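Local coordinates for putative uncharacterized protein (Emericella nidulans, PDB 3PGB) that probably oxidises primary amines, as a copper amine oxidase that carries one topaquinone cofactor and a copper ion in each subunit, at residues 66-75 with 127-135; 169-180 with 662-673. All blocks are in the same frame, centred on the assembly; numbering follows the deposited sequence.

Both contacts reach the same antiparallel sheet of the N-terminal part of the chain, contact 1 through strand 131-138 and contact 2 through strand 176-178. Contact 1 is smaller and only partly buried. It sets the entry to helix 73-84 against strand 131-138 and the chain leading into it, and one arginine dominates. Contact 2 is largely buried and about twice as large. It joins this sheet to a loop of the enzyme domain, with two arginines, backbone bonds, an apolar centre and bridging waters. The centres of contacts 1 and 2 lie about 24 Å apart. They meet where Tyr662 OH packs 3.2 Å from Arg135 NH1 and Tyr169 OH packs 3.4 Å from His133 NE2.

Contact 1 (66-75 with 127-135)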
# COMPACT_ATOMS: atom_id res chain seq x y z
N ASN A 66 34.17 0.84 -4.00
CA ASN A 66 33.06 1.09 -3.08
C ASN A 66 33.63 1.73 -1.82
O ASN A 66 34.13 1.05 -0.92
CB ASN A 66 32.30 -0.21 -2.78
CG ASN A 66 31.07 0.00 -1.90
OD1 ASN A 66 31.01 0.94 -1.11
ND2 ASN A 66 30.10 -0.88 -2.04
N VAL A 67 33.55 3.05 -1.77
CA VAL A 67 34.17 3.83 -0.72
C VAL A 67 33.36 3.88 0.58
O VAL A 67 33.80 4.49 1.56
CB VAL A 67 34.45 5.28 -1.21
CG1 VAL A 67 35.29 5.27 -2.47
CG2 VAL A 67 33.14 6.03 -1.44
N TRP A 68 32.19 3.22 0.60
CA TRP A 68 31.28 3.26 1.75
C TRP A 68 31.06 1.93 2.49
O TRP A 68 30.71 1.93 3.67
CB TRP A 68 29.90 3.75 1.32
CG TRP A 68 29.86 4.98 0.49
CD1 TRP A 68 29.86 6.27 0.94
CD2 TRP A 68 29.78 5.05 -0.93
NE1 TRP A 68 29.79 7.14 -0.12
CE2 TRP A 68 29.75 6.41 -1.28
CE3 TRP A 68 29.75 4.09 -1.95
CZ2 TRP A 68 29.67 6.84 -2.61
CZ3 TRP A 68 29.67 4.51 -3.26
CH2 TRP A 68 29.64 5.87 -3.58
N TYR A 69 31.24 0.80 1.80
CA TYR A 69 30.73 -0.48 2.31
C TYR A 69 31.19 -0.83 3.73
O TYR A 69 30.37 -1.14 4.59
CB TYR A 69 31.09 -1.65 1.37
CG TYR A 69 30.58 -2.98 1.87
CD1 TYR A 69 29.25 -3.34 1.73
CD2 TYR A 69 31.43 -3.88 2.50
CE1 TYR A 69 28.77 -4.55 2.19
CE2 TYR A 69 30.96 -5.10 2.98
CZ TYR A 69 29.63 -5.43 2.81
OH TYR A 69 29.16 -6.64 3.27
N GLY A 70 32.49 -0.79 3.96
CA GLY A 70 33.04 -1.16 5.25
C GLY A 70 34.50 -1.54 5.19
O GLY A 70 35.12 -1.52 4.12
N LEU A 71 35.05 -1.90 6.34
CA LEU A 71 36.45 -2.31 6.44
C LEU A 71 36.62 -3.73 5.92
O LEU A 71 35.74 -4.56 6.10
CB LEU A 71 36.93 -2.24 7.90
CG LEU A 71 36.93 -0.86 8.56
CD1 LEU A 71 37.14 -0.97 10.07
CD2 LEU A 71 37.98 0.05 7.94
N THR A 72 37.75 -4.00 5.28
CA THR A 72 38.12 -5.37 4.96
C THR A 72 38.56 -6.06 6.25
O THR A 72 38.89 -5.40 7.24
CB THR A 72 39.27 -5.44 3.96
OG1 THR A 72 40.42 -4.81 4.53
CG2 THR A 72 38.90 -4.76 2.64
N ASP A 73 38.57 -7.38 6.24
CA ASP A 73 38.98 -8.14 7.42
C ASP A 73 40.37 -7.75 7.92
O ASP A 73 40.58 -7.59 9.12
CB ASP A 73 38.91 -9.64 7.12
CG ASP A 73 37.48 -10.16 7.13
OD1 ASP A 73 36.54 -9.34 7.23
OD2 ASP A 73 37.29 -11.40 7.06
N ASP A 74 41.31 -7.60 6.99
CA ASP A 74 42.69 -7.24 7.34
C ASP A 74 42.75 -5.87 8.01
O ASP A 74 43.40 -5.71 9.05
CB ASP A 74 43.58 -7.26 6.08
CG ASP A 74 43.86 -8.68 5.56
OD1 ASP A 74 43.40 -9.66 6.18
OD2 ASP A 74 44.55 -8.81 4.53
N GLU A 75 42.08 -4.88 7.42
CA GLU A 75 42.02 -3.54 7.99
C GLU A 75 41.52 -3.57 9.42
O GLU A 75 42.12 -2.97 10.31
CB GLU A 75 41.11 -2.64 7.15
CG GLU A 75 41.70 -2.19 5.83
CD GLU A 75 40.69 -1.50 4.94
OE1 GLU A 75 41.09 -0.68 4.09
OE2 GLU A 75 39.47 -1.78 5.09
N ALA A 127 40.38 8.64 -5.17
CA ALA A 127 39.79 7.65 -4.25
C ALA A 127 40.05 8.06 -2.80
O ALA A 127 41.19 8.03 -2.35
CB ALA A 127 40.36 6.27 -4.52
N PRO A 128 38.99 8.43 -2.06
CA PRO A 128 39.20 8.98 -0.72
C PRO A 128 40.05 8.08 0.18
O PRO A 128 39.91 6.86 0.17
CB PRO A 128 37.78 9.11 -0.17
CG PRO A 128 36.92 9.28 -1.38
CD PRO A 128 37.56 8.46 -2.45
N THR A 129 40.95 8.70 0.94
CA THR A 129 41.79 7.96 1.87
C THR A 129 40.88 7.36 2.92
O THR A 129 39.98 8.02 3.42
CB THR A 129 42.84 8.87 2.55
OG1 THR A 129 43.69 9.47 1.56
CG2 THR A 129 43.69 8.08 3.54
N ARG A 130 41.11 6.09 3.24
CA ARG A 130 40.25 5.40 4.18
C ARG A 130 40.67 5.74 5.60
O ARG A 130 41.86 5.86 5.88
CB ARG A 130 40.33 3.88 4.00
CG ARG A 130 40.17 3.41 2.57
CD ARG A 130 39.72 1.95 2.52
NE ARG A 130 38.30 1.87 2.23
CZ ARG A 130 37.50 0.87 2.55
NH1 ARG A 130 37.95 -0.20 3.21
NH2 ARG A 130 36.21 0.94 2.22
N HIS A 131 39.67 5.91 6.47
CA HIS A 131 39.89 6.04 7.91
C HIS A 131 38.90 5.15 8.64
O HIS A 131 37.79 4.93 8.15
CB HIS A 131 39.69 7.48 8.37
CG HIS A 131 40.50 8.48 7.62
ND1 HIS A 131 41.73 8.92 8.05
CD2 HIS A 131 40.26 9.12 6.45
CE1 HIS A 131 42.22 9.79 7.18
NE2 HIS A 131 41.34 9.93 6.20
N ALA A 132 39.29 4.66 9.80
CA ALA A 132 38.40 3.88 10.65
C ALA A 132 37.69 4.80 11.64
O ALA A 132 38.26 5.79 12.11
CB ALA A 132 39.17 2.79 11.38
N HIS A 133 36.43 4.49 11.91
CA HIS A 133 35.69 5.07 13.03
C HIS A 133 35.73 4.03 14.15
O HIS A 133 35.36 2.88 13.95
CB HIS A 133 34.26 5.40 12.60
CG HIS A 133 33.36 5.77 13.74
ND1 HIS A 133 32.04 5.35 13.82
CD2 HIS A 133 33.58 6.51 14.86
CE1 HIS A 133 31.50 5.81 14.93
NE2 HIS A 133 32.41 6.52 15.58
N VAL A 134 36.21 4.44 15.32
CA VAL A 134 36.30 3.55 16.46
C VAL A 134 35.52 4.12 17.64
O VAL A 134 35.49 5.33 17.83
CB VAL A 134 37.77 3.28 16.86
CG1 VAL A 134 37.84 2.45 18.15
CG2 VAL A 134 38.50 2.58 15.74
N ARG A 135 34.87 3.23 18.38
CA ARG A 135 34.17 3.59 19.61
C ARG A 135 34.75 2.83 20.78
O ARG A 135 34.90 1.61 20.73
CB ARG A 135 32.69 3.25 19.53
CG ARG A 135 31.89 4.19 18.68
CD ARG A 135 30.46 4.32 19.16
NE ARG A 135 29.54 4.26 18.03
CZ ARG A 135 28.78 3.22 17.70
NH1 ARG A 135 28.78 2.10 18.43
NH2 ARG A 135 28.00 3.30 16.64
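Arg130 reaches across to Glu75 and Gly70 where a capping box opens helix 73-84. In the box Thr72 N gives a bond of 2.8 Å to Glu75 OE2, and Glu75 N returns a weak one to Thr72 OG1. The extended glutamate and the arginine cross at about a right angle, yet their carboxylate and guanidinium planes lie only 21° apart. The carboxylate lies at the guanidinium edge, near its plane. NH1 of Arg130 is 2.9 Å from Glu75 OE2 in a salt bridge whose hydrogen bonds are weak. The arginine chain bends at chi3 (102°), which turns its end toward the loop. There NH1 and NH2 both grip Gly70 O from one face of that carbonyl. These paired bonds and the salt bridge limit the rotation of the guanidinium.

Apolar contacts flank Arg130 in sequence, Pro128 before it and Ala132 after it. Val67 CG1 meets Pro128 CD at 3.9 Å, the two side chains crossing at about a right angle. Leu71 CD1 reaches Ala132 CB at 4.5 Å, and Leu71 also touches Ile107 of strand 102-110. Within the loop, Val67 CG2 sits over the centre of the Trp68 ring, 3.4 Å above its plane.

Contact 2 (169-180 with 662-673); sequences YTRKTQGQVRNV and YNSQDIHNPPVD
A loop of the copper amine oxidase enzyme domain, 662-673, is held here against strand 176-178 and the chain leading into it. Arg171 N bonds Pro671 O at 2.8 Å. Thr170 OG1 takes a nearly straight bond from Asp673 N (172°).

Arg171 runs out extended, with CG anti to the backbone N (chi1 167°), and its NH1 has two acceptors. Asn669 O is 2.6 Å from Arg171 NH1 and lies in the guanidinium plane. Asp666 OD2 makes a salt bridge to Arg171 NH1 at 2.8 Å. It too lies in that plane, but NH1 comes to it from above the carboxylate, and the two planes stand 77° apart. The Asn669 amide lies almost parallel to the guanidinium, with OD1 over one face. A water links Arg171 NH2, Asp666 OD2 and Arg178 N.

Asp666 opens a type I beta turn that ends at Asn669, so both acceptors of Arg171 belong to this turn. Strand 176-178 belongs to an antiparallel sheet, where it pairs with strand 145-152. From it Val177 points at the loop: CG1 meets Tyr662 CB at 3.9 Å, and CG2 packs on Asp666 CB and Pro671 CD.

Arg178 NE donates to Gln665 O at 2.8 Å, in the carbonyl plane. The Gln665 side chain is bent, and its OE1 accepts from Val180 N at 2.9 Å. A second water donates to that OE1 and to Asn179 OD1, while Asn179 ND2 bonds Asn137.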
# COMPACT_ATOMS: atom_id res chain seq x y z
N TYR A 169 28.74 15.17 14.64
CA TYR A 169 27.77 15.24 15.73
C TYR A 169 27.46 16.70 16.06
O TYR A 169 28.31 17.57 15.88
CB TYR A 169 28.29 14.49 16.96
CG TYR A 169 28.95 13.16 16.64
CD1 TYR A 169 28.32 12.22 15.84
CD2 TYR A 169 30.20 12.86 17.14
CE1 TYR A 169 28.93 10.99 15.55
CE2 TYR A 169 30.82 11.65 16.86
CZ TYR A 169 30.18 10.72 16.08
OH TYR A 169 30.82 9.52 15.81
N THR A 170 26.24 16.95 16.53
CA THR A 170 25.80 18.32 16.85
C THR A 170 26.29 18.73 18.25
O THR A 170 26.66 19.88 18.47
CB THR A 170 24.25 18.47 16.75
OG1 THR A 170 23.61 17.78 17.82
CG2 THR A 170 23.75 17.91 15.43
N ARG A 171 26.30 17.78 19.18
CA ARG A 171 27.01 17.93 20.44
C ARG A 171 28.52 18.01 20.16
O ARG A 171 29.07 17.17 19.46
CB ARG A 171 26.70 16.76 21.37
CG ARG A 171 27.60 16.64 22.60
CD ARG A 171 26.92 15.81 23.68
NE ARG A 171 27.83 15.44 24.77
CZ ARG A 171 27.44 14.94 25.95
NH1 ARG A 171 26.16 14.73 26.21
NH2 ARG A 171 28.35 14.65 26.87
N LYS A 172 29.17 19.02 20.72
CA LYS A 172 30.60 19.22 20.52
C LYS A 172 31.35 18.96 21.83
O LYS A 172 31.67 19.88 22.57
CB LYS A 172 30.87 20.62 19.97
CG LYS A 172 30.15 20.94 18.66
CD LYS A 172 30.60 20.05 17.51
CE LYS A 172 29.98 20.49 16.19
NZ LYS A 172 30.12 19.47 15.10
N THR A 173 31.63 17.68 22.08
CA THR A 173 32.24 17.22 23.33
C THR A 173 33.34 16.19 23.05
O THR A 173 33.47 15.18 23.73
CB THR A 173 31.11 16.72 24.28
OG1 THR A 173 30.63 17.83 25.06
CG2 THR A 173 31.56 15.64 25.23
N GLN A 174 34.14 16.47 22.02
CA GLN A 174 35.25 15.60 21.60
C GLN A 174 34.82 14.13 21.38
O GLN A 174 35.59 13.21 21.63
CB GLN A 174 36.42 15.68 22.60
CG GLN A 174 37.07 17.06 22.72
CD GLN A 174 38.14 17.16 23.82
OE1 GLN A 174 38.18 16.34 24.74
NE2 GLN A 174 39.01 18.17 23.72
N GLY A 175 33.58 13.94 20.91
CA GLY A 175 33.05 12.61 20.63
C GLY A 175 32.69 11.77 21.85
O GLY A 175 32.51 10.56 21.75
N GLN A 176 32.57 12.41 23.01
CA GLN A 176 32.33 11.69 24.26
C GLN A 176 30.90 11.87 24.76
O GLN A 176 30.35 12.97 24.70
CB GLN A 176 33.30 12.15 25.34
CG GLN A 176 34.76 11.92 25.00
CD GLN A 176 35.69 12.49 26.05
OE1 GLN A 176 35.26 13.20 26.95
NE2 GLN A 176 36.98 12.19 25.92
N VAL A 177 30.32 10.79 25.24
CA VAL A 177 29.01 10.82 25.87
C VAL A 177 29.04 9.81 27.01
O VAL A 177 29.73 8.79 26.92
CB VAL A 177 27.88 10.49 24.86
CG1 VAL A 177 28.03 9.08 24.33
CG2 VAL A 177 26.51 10.69 25.50
N ARG A 178 28.33 10.10 28.09
CA ARG A 178 28.36 9.22 29.25
C ARG A 178 27.82 7.84 28.92
O ARG A 178 27.04 7.68 27.97
CB ARG A 178 27.57 9.82 30.41
CG ARG A 178 26.08 9.91 30.18
CD ARG A 178 25.40 10.45 31.41
NE ARG A 178 23.96 10.60 31.21
CZ ARG A 178 23.13 11.07 32.14
NH1 ARG A 178 23.58 11.43 33.34
NH2 ARG A 178 21.83 11.17 31.87
N ASN A 179 28.24 6.85 29.70
CA ASN A 179 27.69 5.51 29.62
C ASN A 179 26.76 5.34 30.82
O ASN A 179 27.22 5.21 31.96
CB ASN A 179 28.82 4.47 29.62
CG ASN A 179 28.31 3.04 29.49
OD1 ASN A 179 27.12 2.76 29.67
ND2 ASN A 179 29.22 2.13 29.20
N VAL A 180 25.46 5.34 30.56
CA VAL A 180 24.45 5.37 31.62
C VAL A 180 24.14 3.98 32.19
O VAL A 180 23.44 3.87 33.20
CB VAL A 180 23.15 6.08 31.13
CG1 VAL A 180 22.19 5.08 30.47
CG2 VAL A 180 22.47 6.79 32.28
N TYR A 662 23.97 6.32 20.91
CA TYR A 662 23.95 6.63 22.34
C TYR A 662 23.23 7.93 22.67
O TYR A 662 23.51 8.55 23.71
CB TYR A 662 25.38 6.67 22.91
CG TYR A 662 26.24 5.47 22.57
CD1 TYR A 662 25.73 4.18 22.63
CD2 TYR A 662 27.56 5.63 22.20
CE1 TYR A 662 26.51 3.08 22.30
CE2 TYR A 662 28.36 4.54 21.88
CZ TYR A 662 27.83 3.27 21.93
OH TYR A 662 28.62 2.19 21.62
N ASN A 663 22.31 8.37 21.80
CA ASN A 663 21.39 9.45 22.17
C ASN A 663 20.64 9.08 23.47
O ASN A 663 20.39 9.93 24.32
CB ASN A 663 20.37 9.76 21.05
CG ASN A 663 20.94 10.64 19.92
OD1 ASN A 663 22.12 11.01 19.91
ND2 ASN A 663 20.09 10.97 18.96
N SER A 664 20.32 7.80 23.62
CA SER A 664 19.65 7.27 24.81
C SER A 664 20.45 7.43 26.11
O SER A 664 19.89 7.32 27.20
CB SER A 664 19.38 5.78 24.61
OG SER A 664 20.61 5.08 24.47
N GLN A 665 21.76 7.64 26.00
CA GLN A 665 22.62 7.74 27.18
C GLN A 665 22.56 9.13 27.81
O GLN A 665 22.87 9.28 28.99
CB GLN A 665 24.07 7.39 26.82
CG GLN A 665 24.24 5.99 26.23
CD GLN A 665 23.66 4.91 27.11
OE1 GLN A 665 24.33 4.42 28.03
NE2 GLN A 665 22.41 4.51 26.84
N ASP A 666 22.13 10.12 27.03
CA ASP A 666 22.05 11.50 27.52
C ASP A 666 20.93 12.25 26.77
O ASP A 666 21.18 13.08 25.90
CB ASP A 666 23.41 12.18 27.34
CG ASP A 666 23.58 13.41 28.20
OD1 ASP A 666 22.56 14.01 28.61
OD2 ASP A 666 24.74 13.79 28.46
N ILE A 667 19.70 11.94 27.14
CA ILE A 667 18.54 12.44 26.41
C ILE A 667 18.37 13.96 26.50
O ILE A 667 17.72 14.56 25.64
CB ILE A 667 17.23 11.71 26.83
CG1 ILE A 667 16.81 12.09 28.25
CG2 ILE A 667 17.40 10.20 26.70
CD1 ILE A 667 15.70 11.20 28.81
N HIS A 668 18.96 14.57 27.51
CA HIS A 668 18.95 16.03 27.64
C HIS A 668 20.07 16.72 26.85
O HIS A 668 20.01 17.92 26.61
CB HIS A 668 19.01 16.44 29.12
CG HIS A 668 17.75 16.15 29.87
ND1 HIS A 668 16.64 16.97 29.81
CD2 HIS A 668 17.41 15.11 30.68
CE1 HIS A 668 15.68 16.46 30.56
NE2 HIS A 668 16.12 15.34 31.10
N ASN A 669 21.09 15.96 26.47
CA ASN A 669 22.17 16.46 25.62
C ASN A 669 22.74 15.32 24.74
O ASN A 669 23.84 14.82 24.99
CB ASN A 669 23.26 17.11 26.48
CG ASN A 669 24.37 17.76 25.66
OD1 ASN A 669 25.50 17.92 26.13
ND2 ASN A 669 24.06 18.14 24.42
N PRO A 670 21.97 14.88 23.73
CA PRO A 670 22.39 13.77 22.87
C PRO A 670 23.46 14.18 21.85
O PRO A 670 23.48 15.34 21.43
CB PRO A 670 21.10 13.41 22.13
CG PRO A 670 20.32 14.66 22.09
CD PRO A 670 20.62 15.37 23.38
N PRO A 671 24.34 13.24 21.45
CA PRO A 671 25.33 13.49 20.41
C PRO A 671 24.73 14.16 19.17
O PRO A 671 25.24 15.19 18.73
CB PRO A 671 25.87 12.10 20.09
CG PRO A 671 25.81 11.40 21.39
CD PRO A 671 24.58 11.93 22.10
N VAL A 672 23.67 13.58 18.63
CA VAL A 672 22.95 14.18 17.51
C VAL A 672 21.55 14.59 17.97
O VAL A 672 20.70 13.75 18.28
CB VAL A 672 22.85 13.25 16.29
CG1 VAL A 672 22.17 13.96 15.13
CG2 VAL A 672 24.23 12.77 15.88
N ASP A 673 21.33 15.90 18.02
CA ASP A 673 20.05 16.49 18.28
C ASP A 673 19.54 17.00 16.94
O ASP A 673 19.95 18.07 16.46
CB ASP A 673 20.21 17.62 19.30
CG ASP A 673 18.91 18.31 19.65
OD1 ASP A 673 18.01 18.38 18.78
OD2 ASP A 673 18.80 18.80 20.80
O HOH W 1 27.41 13.01 28.74
O HOH W 2 25.08 1.88 27.85